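Local coordinates for prophage MuSo2, 43 kDa tail protein (Shewanella oneidensis, PDB 3CDD) that is probably a structural component of the phage tail baseplate, related to the Mu GpP-like baseplate assembly proteins, at residues A[166-171]-A[180-185]. Sequence-based numbering, arbitrary orientation.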
# COMPACT_ATOMS: atom_id res chain seq x y z
N ARG A 166 -13.57 -19.57 -23.06
CA ARG A 166 -13.18 -20.11 -24.38
C ARG A 166 -11.71 -20.49 -24.45
O ARG A 166 -11.22 -20.88 -25.52
CB ARG A 166 -13.54 -19.13 -25.50
CG ARG A 166 -15.05 -19.02 -25.84
CD ARG A 166 -15.69 -20.38 -26.17
NE ARG A 166 -17.14 -20.28 -26.36
CZ ARG A 166 -18.06 -20.55 -25.43
NH1 ARG A 166 -17.70 -20.94 -24.21
NH2 ARG A 166 -19.36 -20.44 -25.72
N GLY A 167 -11.01 -20.38 -23.32
CA GLY A 167 -9.57 -20.69 -23.22
C GLY A 167 -8.69 -19.88 -24.14
O GLY A 167 -7.71 -20.40 -24.68
N VAL A 168 -9.04 -18.61 -24.34
CA VAL A 168 -8.22 -17.72 -25.16
C VAL A 168 -7.74 -16.51 -24.34
O VAL A 168 -8.18 -16.29 -23.22
CB VAL A 168 -8.92 -17.30 -26.51
CG1 VAL A 168 -9.40 -18.54 -27.28
CG2 VAL A 168 -10.06 -16.31 -26.30
N LEU A 169 -6.78 -15.78 -24.91
CA LEU A 169 -6.19 -14.61 -24.27
C LEU A 169 -6.51 -13.33 -25.02
O LEU A 169 -6.58 -13.35 -26.26
CB LEU A 169 -4.66 -14.75 -24.23
CG LEU A 169 -4.00 -16.01 -23.70
CD1 LEU A 169 -2.49 -15.87 -23.86
CD2 LEU A 169 -4.38 -16.21 -22.24
N LEU A 170 -6.66 -12.23 -24.29
CA LEU A 170 -6.77 -10.88 -24.86
C LEU A 170 -5.46 -10.11 -24.70
O LEU A 170 -4.87 -10.11 -23.63
CB LEU A 170 -7.89 -10.10 -24.20
CG LEU A 170 -9.24 -10.79 -23.99
CD1 LEU A 170 -10.12 -9.82 -23.27
CD2 LEU A 170 -9.89 -11.23 -25.33
N THR A 171 -4.98 -9.50 -25.78
CA THR A 171 -3.81 -8.61 -25.67
C THR A 171 -3.97 -7.44 -26.67
O THR A 171 -5.08 -7.14 -27.10
CB THR A 171 -2.45 -9.41 -25.76
OG1 THR A 171 -1.33 -8.52 -25.60
CG2 THR A 171 -2.33 -10.15 -27.05
N ILE A 180 -7.06 -11.09 -30.07
CA ILE A 180 -7.54 -12.33 -29.50
C ILE A 180 -6.68 -13.51 -29.96
O ILE A 180 -6.62 -13.85 -31.16
CB ILE A 180 -9.02 -12.59 -29.84
CG1 ILE A 180 -9.88 -11.39 -29.43
CG2 ILE A 180 -9.49 -13.89 -29.17
CD1 ILE A 180 -11.33 -11.44 -29.95
N THR A 181 -6.00 -14.11 -29.00
CA THR A 181 -5.03 -15.15 -29.33
C THR A 181 -4.92 -16.24 -28.26
O THR A 181 -5.75 -16.33 -27.34
CB THR A 181 -3.66 -14.49 -29.66
OG1 THR A 181 -2.78 -15.47 -30.21
CG2 THR A 181 -3.03 -13.82 -28.41
N ARG A 182 -3.93 -17.11 -28.42
CA ARG A 182 -3.56 -18.10 -27.41
C ARG A 182 -2.06 -18.05 -27.31
O ARG A 182 -1.42 -17.47 -28.19
CB ARG A 182 -3.99 -19.52 -27.84
CG ARG A 182 -5.46 -19.86 -27.59
CD ARG A 182 -5.71 -21.33 -27.99
NE ARG A 182 -6.97 -21.88 -27.47
CZ ARG A 182 -8.15 -21.79 -28.09
NH1 ARG A 182 -8.25 -21.16 -29.25
NH2 ARG A 182 -9.22 -22.33 -27.52
N ALA A 183 -1.48 -18.66 -26.28
CA ALA A 183 -0.03 -18.79 -26.18
C ALA A 183 0.54 -19.29 -27.51
O ALA A 183 0.12 -20.33 -28.01
CB ALA A 183 0.34 -19.74 -25.07
N SER A 184 1.49 -18.55 -28.06
CA SER A 184 1.97 -18.77 -29.42
C SER A 184 2.93 -19.96 -29.57
O SER A 184 3.57 -20.38 -28.61
CB SER A 184 2.66 -17.50 -29.92
OG SER A 184 2.95 -17.57 -31.30
N LYS A 185 3.02 -20.48 -30.79
CA LYS A 185 4.03 -21.48 -31.16
C LYS A 185 5.16 -20.79 -31.92
O LYS A 185 6.19 -21.41 -32.21
CB LYS A 185 3.42 -22.56 -32.07
CG LYS A 185 2.21 -23.29 -31.51
CD LYS A 185 2.56 -24.01 -30.22
CE LYS A 185 1.36 -24.75 -29.68
NZ LYS A 185 1.54 -24.96 -28.23
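Leu169 and Thr181 face each other as an antiparallel hydrogen-bonded pair. Leu169 N donates to Thr181 O at 2.7 Å, and Thr181 N donates back to Leu169 O at 2.9 Å. Both bonds are nearly straight. The next pair, Leu170 with Ile180, is non-hydrogen-bonded. Here Ile180 CA makes a CA-H...O contact with Leu169 O.

Apolar packing occupies both faces of the hairpin. On the face of Leu170 and Ile180, Leu170 CD2 runs alongside Ile180 CG1 at 4.1 Å. Val168 CG2 meets Ile180 CG2 at 3.8 Å. Helix 155-164 packs on Leu170 and Val168, while helix 119-127 packs on Ile180 and Val168. On the face of Leu169 and Thr181, Thr171 CG2 touches Thr181 CG2 at 4.0 Å, methyl to methyl. Beside this packing, Leu169 CD1 lies against the backbone of 180-185, 3.8 Å from Ala183 N.

Arg182 closes the end of the contact beyond the paired strands. With CG anti to its own carbonyl carbon (chi1 -81°) the side chain leans toward 166-168, and its straight run out to NE brings the guanidinium there. Val168 CG1 sits 3.4 Å above one face of the guanidinium plane, displaced from the centre of the group toward its NH1 side, with Arg182 NH1 its nearest atom. The carbonyls of Arg166 and Gly167 approach the group obliquely. Gly167 O is 3.2 Å from Arg182 NE, but the angle is poor for a hydrogen bond. Arg182 NH1 hydrogen-bonds to Asp139 O and Thr138 OG1, which ties the residue to the loop after strand 134-136.

The arrangement is a beta hairpin. Its strands 169-172 and 178-181 form a small mixed sheet with strand 134-136, packed against two helices in the gp44-like second domain.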